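Local coordinates for NF-kappa-B inhibitor beta (Mus musculus, PDB 1OY3), which inhibits NF-kappa-B by binding it and trapping it in the cytoplasm, through a stack of ankyrin repeats, at residues V88-H91 against T92-C95; D170-M173 against V174-R178; V207-L210 against L211-G215; I239-R242 against L243-H247. All coordinates share one frame; numbering follows the deposited sequence.

Interaction 1 of 4, residues V88-H91 against T92-C95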
# COMPACT_ATOMS: atom_id res chain seq x y z
N VAL C 88 -1.38 6.60 10.51
CA VAL C 88 -1.67 7.86 11.18
C VAL C 88 -0.98 7.97 12.52
O VAL C 88 -1.40 8.76 13.36
CB VAL C 88 -3.19 8.02 11.40
CG1 VAL C 88 -3.93 7.78 10.09
CG2 VAL C 88 -3.67 7.05 12.47
N ARG C 89 0.08 7.20 12.72
CA ARG C 89 0.83 7.26 13.97
C ARG C 89 -0.04 7.12 15.22
O ARG C 89 0.25 7.74 16.24
CB ARG C 89 1.61 8.58 14.04
CG ARG C 89 2.79 8.67 13.09
CD ARG C 89 3.33 10.10 12.98
NE ARG C 89 4.78 10.13 12.77
CZ ARG C 89 5.68 10.12 13.75
NH1 ARG C 89 5.28 10.08 15.02
NH2 ARG C 89 6.97 10.15 13.47
N ALA C 90 -1.10 6.32 15.14
CA ALA C 90 -1.98 6.09 16.28
C ALA C 90 -1.35 5.05 17.20
O ALA C 90 -1.85 3.93 17.34
CB ALA C 90 -3.35 5.60 15.80
N HIS C 91 -0.26 5.45 17.84
CA HIS C 91 0.49 4.59 18.75
C HIS C 91 -0.33 3.91 19.83
O HIS C 91 -0.19 2.69 20.05
CB HIS C 91 1.60 5.40 19.42
CG HIS C 91 2.54 6.04 18.46
ND1 HIS C 91 3.28 5.32 17.55
CD2 HIS C 91 2.85 7.34 18.25
CE1 HIS C 91 4.01 6.15 16.82
NE2 HIS C 91 3.77 7.38 17.23
N THR C 92 -1.16 4.68 20.53
CA THR C 92 -1.97 4.12 21.60
C THR C 92 -2.99 3.10 21.07
O THR C 92 -3.26 2.09 21.72
CB THR C 92 -2.67 5.24 22.41
OG1 THR C 92 -3.37 6.12 21.52
CG2 THR C 92 -1.64 6.05 23.18
N CYS C 93 -3.55 3.35 19.89
CA CYS C 93 -4.51 2.41 19.30
C CYS C 93 -3.84 1.07 19.00
O CYS C 93 -4.41 -0.00 19.25
CB CYS C 93 -5.07 2.99 18.01
SG CYS C 93 -6.19 4.40 18.24
N ALA C 94 -2.62 1.13 18.46
CA ALA C 94 -1.89 -0.08 18.12
C ALA C 94 -1.65 -0.89 19.39
O ALA C 94 -1.72 -2.11 19.38
CB ALA C 94 -0.54 0.27 17.46
N CYS C 95 -1.37 -0.17 20.47
CA CYS C 95 -1.10 -0.77 21.76
C CYS C 95 -2.32 -1.55 22.29
O CYS C 95 -2.20 -2.67 22.80
CB CYS C 95 -0.69 0.34 22.72
SG CYS C 95 -0.02 -0.23 24.26
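A90 and C93 meet on the buried side of the first turn of helix 91-97, the methyl CB of A90 lying 3.8 Å from CB of C93. The thiol adds to this contact: with its chi1 of -70° C93 swings SG away from its own carbonyl carbon and back over the turn, where SG stands 3.9 Å from CB of A90. The backbone ties the same turn together. The amide N of A94 donates to O of A90 at 3.1 Å, and N of C95 donates to O of H91 at 3.1 Å. A90, at the N-cap position, is also the centre of an inverse gamma turn, so the chain bends sharply out of the loop after helix 81-85 into the second helix of the third ankyrin repeat. Around this inner face A85 packs on A90, V61 of helix 58-66 on C93, and L82 and M173 on A94. T92 and C95 belong to the exposed side of the turn. There CB of T92 points away from residues 88-91, while C95 brings CB to 3.6 Å from O of H91.

Interaction 2 of 4, residues D170-M173 against V174-R178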
# COMPACT_ATOMS: atom_id res chain seq x y z
N ASP C 170 8.06 5.93 11.35
CA ASP C 170 7.46 6.00 12.67
C ASP C 170 8.24 5.11 13.65
O ASP C 170 7.93 3.93 13.83
CB ASP C 170 6.00 5.57 12.56
CG ASP C 170 5.23 5.80 13.83
OD1 ASP C 170 3.98 5.79 13.76
OD2 ASP C 170 5.86 6.00 14.88
N ALA C 171 9.26 5.70 14.27
CA ALA C 171 10.12 4.99 15.21
C ALA C 171 9.34 4.43 16.39
O ALA C 171 9.55 3.29 16.79
CB ALA C 171 11.21 5.93 15.70
N GLU C 172 8.45 5.25 16.95
CA GLU C 172 7.64 4.82 18.07
C GLU C 172 6.81 3.59 17.68
O GLU C 172 6.72 2.62 18.45
CB GLU C 172 6.73 5.95 18.51
CG GLU C 172 6.78 6.22 20.00
CD GLU C 172 6.89 4.93 20.80
OE1 GLU C 172 5.97 4.09 20.71
OE2 GLU C 172 7.90 4.77 21.52
N MET C 173 6.21 3.62 16.50
CA MET C 173 5.39 2.48 16.07
C MET C 173 6.26 1.25 15.80
O MET C 173 5.84 0.12 16.07
CB MET C 173 4.58 2.81 14.81
CG MET C 173 3.54 1.71 14.49
SD MET C 173 2.21 1.60 15.75
CE MET C 173 1.13 2.92 15.11
N VAL C 174 7.46 1.48 15.28
CA VAL C 174 8.37 0.37 15.00
C VAL C 174 8.70 -0.31 16.33
O VAL C 174 8.73 -1.54 16.42
CB VAL C 174 9.69 0.88 14.35
CG1 VAL C 174 10.72 -0.25 14.27
CG2 VAL C 174 9.40 1.41 12.97
N ARG C 175 8.91 0.48 17.37
CA ARG C 175 9.21 -0.06 18.69
C ARG C 175 8.10 -0.98 19.21
O ARG C 175 8.37 -2.09 19.68
CB ARG C 175 9.50 1.08 19.69
CG ARG C 175 10.94 1.58 19.62
CD ARG C 175 11.27 2.57 20.72
NE ARG C 175 10.79 3.91 20.41
CZ ARG C 175 11.55 4.88 19.92
NH1 ARG C 175 12.84 4.65 19.68
NH2 ARG C 175 11.03 6.07 19.65
N LEU C 176 6.85 -0.52 19.12
CA LEU C 176 5.70 -1.30 19.56
C LEU C 176 5.60 -2.60 18.76
O LEU C 176 5.34 -3.67 19.32
CB LEU C 176 4.41 -0.50 19.39
CG LEU C 176 3.95 0.41 20.53
CD1 LEU C 176 5.13 0.95 21.32
CD2 LEU C 176 3.11 1.53 19.93
N LEU C 177 5.78 -2.50 17.45
CA LEU C 177 5.72 -3.68 16.60
C LEU C 177 6.84 -4.66 16.96
O LEU C 177 6.61 -5.86 17.08
CB LEU C 177 5.81 -3.28 15.13
CG LEU C 177 4.55 -2.53 14.64
CD1 LEU C 177 4.69 -2.23 13.16
CD2 LEU C 177 3.30 -3.38 14.91
N ARG C 178 8.06 -4.14 17.13
CA ARG C 178 9.20 -4.97 17.48
C ARG C 178 8.88 -5.75 18.76
O ARG C 178 8.88 -6.98 18.76
CB ARG C 178 10.43 -4.09 17.71
CG ARG C 178 11.63 -4.82 18.32
CD ARG C 178 12.61 -3.83 18.89
NE ARG C 178 12.04 -3.12 20.04
CZ ARG C 178 12.50 -1.97 20.52
NH1 ARG C 178 13.54 -1.38 19.95
NH2 ARG C 178 11.92 -1.41 21.57
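The capped N-terminal end of helix 171-180, the second helix of the fourth ankyrin repeat, brings E172 and R175 together one turn apart in a salt bridge. OE2 of E172 accepts from NE of R175 at 3.2 Å, with a nearly straight N-H...O angle of 164°. The carboxylate oxygen lies close to the guanidinium plane, but NE approaches it from above the carboxylate, the two planes being 43° apart. A bend at chi3 (-80°) folds R175 back along the helix, and one face of its guanidinium looks toward O of A171. The other carboxylate oxygen, OE1 of E172, rests 3.3 Å from CD1 of L176. M173 and L177 are both buried, with CG of M173 4.3 Å from CD1 of L177; toward the outer side, SD of M173 keeps the same separation from CD2 of L176. Backbone bonds run through the turn, among them N of V174 to O of D170 at 2.9 Å and N of L177 to O of M173 at 3.0 Å. D170 precedes the helix as its N-cap. M173, V174 and L177 pack on A165 of helix 161-167 in the same repeat, and A171 and R175 meet L210 of helix 205-213.

Interaction 3 of 4, residues V207-L210 against L211-G215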
# COMPACT_ATOMS: atom_id res chain seq x y z
N VAL C 207 15.14 4.84 12.63
CA VAL C 207 14.34 3.65 12.40
C VAL C 207 15.29 2.55 11.93
O VAL C 207 15.18 1.40 12.35
CB VAL C 207 13.24 3.92 11.33
CG1 VAL C 207 12.59 2.61 10.88
CG2 VAL C 207 12.19 4.85 11.90
N LEU C 208 16.23 2.93 11.07
CA LEU C 208 17.21 1.97 10.56
C LEU C 208 17.96 1.37 11.75
O LEU C 208 18.18 0.15 11.81
CB LEU C 208 18.20 2.68 9.63
CG LEU C 208 19.37 1.86 9.09
CD1 LEU C 208 18.85 0.68 8.27
CD2 LEU C 208 20.26 2.76 8.23
N GLU C 209 18.32 2.22 12.70
CA GLU C 209 19.04 1.76 13.88
C GLU C 209 18.20 0.86 14.76
O GLU C 209 18.67 -0.19 15.20
CB GLU C 209 19.54 2.95 14.71
CG GLU C 209 20.22 2.52 16.01
CD GLU C 209 21.10 3.60 16.59
OE1 GLU C 209 20.59 4.70 16.89
OE2 GLU C 209 22.32 3.34 16.74
N LEU C 210 16.95 1.26 15.02
CA LEU C 210 16.06 0.42 15.83
C LEU C 210 16.05 -0.97 15.23
O LEU C 210 16.27 -1.96 15.93
CB LEU C 210 14.63 0.99 15.85
CG LEU C 210 14.37 2.20 16.76
CD1 LEU C 210 12.92 2.65 16.62
CD2 LEU C 210 14.69 1.83 18.21
N LEU C 211 15.79 -1.04 13.93
CA LEU C 211 15.76 -2.33 13.25
C LEU C 211 17.08 -3.06 13.45
O LEU C 211 17.10 -4.24 13.82
CB LEU C 211 15.51 -2.11 11.75
CG LEU C 211 14.10 -1.62 11.41
CD1 LEU C 211 14.02 -1.20 9.95
CD2 LEU C 211 13.11 -2.73 11.72
N LEU C 212 18.18 -2.36 13.21
CA LEU C 212 19.51 -2.98 13.34
C LEU C 212 19.77 -3.54 14.74
O LEU C 212 20.12 -4.72 14.88
CB LEU C 212 20.60 -1.97 12.95
CG LEU C 212 20.71 -1.80 11.43
CD1 LEU C 212 21.66 -0.65 11.09
CD2 LEU C 212 21.19 -3.12 10.79
N LYS C 213 19.60 -2.72 15.77
CA LYS C 213 19.83 -3.19 17.13
C LYS C 213 18.96 -4.40 17.45
O LYS C 213 19.38 -5.28 18.20
CB LYS C 213 19.58 -2.06 18.13
CG LYS C 213 20.24 -0.74 17.74
CD LYS C 213 20.96 -0.05 18.88
CE LYS C 213 20.02 0.44 19.97
NZ LYS C 213 20.78 1.24 20.98
N ALA C 214 17.76 -4.46 16.88
CA ALA C 214 16.87 -5.60 17.13
C ALA C 214 17.26 -6.84 16.33
O ALA C 214 16.58 -7.87 16.40
CB ALA C 214 15.42 -5.23 16.86
N GLY C 215 18.34 -6.74 15.56
CA GLY C 215 18.81 -7.89 14.81
C GLY C 215 18.31 -8.14 13.41
O GLY C 215 18.34 -9.29 12.95
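L208 and L212 lie side by side and point the same way, one turn apart on helix 205-213, with CG of L208 3.9 Å from CD1 of L212. Their first torsions differ: L208 puts CG anti to its own N (chi1 175°), which carries the branch forward along the helix, whereas L212 turns CG away from its carbonyl carbon (chi1 -76°) and sends CD1 back toward L208. V207 and L211 make a similar but looser pair, CG1 of V207 and CD1 of L211 being 4.2 Å apart. On the outer side E209 and K213 touch through their aliphatic parts. Extended beyond CG, E209 passes K213 at a slant, the chain of K213 being bent at chi2 and chi3, and the two CG atoms of E209 and K213 stand 3.7 Å apart. The charged ends do not meet, since OE2 of E209 and NZ of K213 remain 5.0 Å apart, although their opposite charges may still attract. Each of these pairs also shares a backbone bond, the shortest from N of K213 to O of E209 at 2.8 Å. L208 and L212 pack on L243 of helix 238-246, while A214 touches L184. Just past the helix, G215 has a positive phi (90°) and bonds back into the last turn, a Schellman motif that closes the second helix of the fifth ankyrin repeat.

Interaction 4 of 4, residues I239-R242 against L243-H247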
# COMPACT_ATOMS: atom_id res chain seq x y z
N ILE C 239 24.61 9.13 7.23
CA ILE C 239 24.34 8.43 8.48
C ILE C 239 23.94 6.99 8.25
O ILE C 239 24.47 6.08 8.90
CB ILE C 239 23.20 9.12 9.26
CG1 ILE C 239 23.46 10.63 9.35
CG2 ILE C 239 23.10 8.51 10.65
CD1 ILE C 239 24.77 10.99 10.02
N LEU C 240 23.00 6.78 7.33
CA LEU C 240 22.49 5.45 7.01
C LEU C 240 23.57 4.43 6.70
O LEU C 240 23.53 3.31 7.21
CB LEU C 240 21.52 5.55 5.83
CG LEU C 240 20.30 6.44 6.09
CD1 LEU C 240 19.52 6.64 4.80
CD2 LEU C 240 19.42 5.80 7.15
N ALA C 241 24.53 4.81 5.87
CA ALA C 241 25.63 3.92 5.51
C ALA C 241 26.48 3.63 6.75
O ALA C 241 26.83 2.48 7.02
CB ALA C 241 26.48 4.56 4.43
N ARG C 242 26.79 4.67 7.51
CA ARG C 242 27.59 4.54 8.72
C ARG C 242 26.98 3.49 9.64
O ARG C 242 27.66 2.55 10.06
CB ARG C 242 27.66 5.88 9.46
CG ARG C 242 28.23 7.03 8.62
CD ARG C 242 28.14 8.36 9.38
NE ARG C 242 28.58 9.49 8.57
CZ ARG C 242 28.41 10.77 8.91
NH1 ARG C 242 27.79 11.08 10.04
NH2 ARG C 242 28.84 11.73 8.10
N LEU C 243 25.69 3.64 9.94
CA LEU C 243 24.97 2.71 10.80
C LEU C 243 25.14 1.28 10.34
O LEU C 243 25.64 0.43 11.08
CB LEU C 243 23.47 3.05 10.83
CG LEU C 243 23.00 4.15 11.77
CD1 LEU C 243 23.84 5.40 11.60
CD2 LEU C 243 21.52 4.45 11.50
N LEU C 244 24.71 1.01 9.11
CA LEU C 244 24.82 -0.33 8.53
C LEU C 244 26.24 -0.85 8.68
O LEU C 244 26.45 -2.00 9.06
CB LEU C 244 24.41 -0.30 7.05
CG LEU C 244 22.90 -0.15 6.83
CD1 LEU C 244 22.60 0.42 5.45
CD2 LEU C 244 22.24 -1.52 7.01
N ARG C 245 27.21 0.01 8.39
CA ARG C 245 28.62 -0.36 8.52
C ARG C 245 28.85 -0.79 9.96
O ARG C 245 29.24 -1.93 10.23
CB ARG C 245 29.52 0.84 8.21
CG ARG C 245 29.41 1.43 6.81
CD ARG C 245 30.10 0.58 5.77
NE ARG C 245 30.77 1.40 4.76
CZ ARG C 245 30.18 2.34 4.03
NH1 ARG C 245 28.89 2.58 4.19
NH2 ARG C 245 30.88 3.04 3.15
N ALA C 246 28.60 0.14 10.88
CA ALA C 246 28.78 -0.10 12.31
C ALA C 246 28.10 -1.36 12.83
O ALA C 246 28.52 -1.92 13.84
CB ALA C 246 28.30 1.11 13.10
N HIS C 247 27.06 -1.82 12.14
CA HIS C 247 26.36 -3.02 12.58
C HIS C 247 26.71 -4.29 11.80
O HIS C 247 25.92 -5.23 11.75
CB HIS C 247 24.85 -2.81 12.57
CG HIS C 247 24.33 -2.18 13.82
ND1 HIS C 247 24.35 -0.82 14.04
CD2 HIS C 247 23.83 -2.73 14.96
CE1 HIS C 247 23.89 -0.56 15.25
NE2 HIS C 247 23.57 -1.71 15.83
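L243 reaches back one turn to I239 on helix 238-246, the second helix of the sixth ankyrin repeat, and with R242 and A241 it buries much of the surface shared between successive turns. The two side chains cross at an oblique angle, CD1 of L243 meeting CG2 of I239. These two methyls are modelled closer than carbon atoms normally pack, and CD1 of L243 also lies too near O of I239, so the exact position of the leucine branch is doubtful. L243 also meets E209 of the neighbouring repeat. R242 contributes chiefly through its backbone. Its O accepts from N of A246 at 2.7 Å, with an N-H...O angle of 179°, while its side chain extends from CG to NE and its guanidinium turns one face toward N of I239. A241 meets R245 on a different side of the helix. A bend at chi2 (-76°) and another at chi3 fold the guanidinium of R245 back over the turn, with the methyl of A241 at its edge, near its plane; CG of R245 is modelled too close to O of A241, so this placing is doubtful in detail. R245 also packs on L229 and L233 of helix 228-233. Past the end of the helix, H247 N bonds to L243 O at 2.9 Å, and ND1 of H247 adds a weak bond to that same oxygen at 3.5 Å.

Overall arrangement
From the N terminus the four contacts follow in series, none nested in or crossing another; each lies within one continuous stretch and closes no long loop. Interaction 1 starts the second helix of the third repeat and interaction 2 that of the fourth; between them the chain includes the unmodelled residues 109-143, yet their centres lie about 10 Å apart and R89 lies against D170. Interaction 2 meets interaction 3 where L210 and A214 lie against R178. Interaction 3 touches interaction 4 through L208 on L240 and L212 on H247. Thus the second helices of repeats three to six stand in a row, and interactions 1 and 4, with centres about 29 Å apart, do not touch.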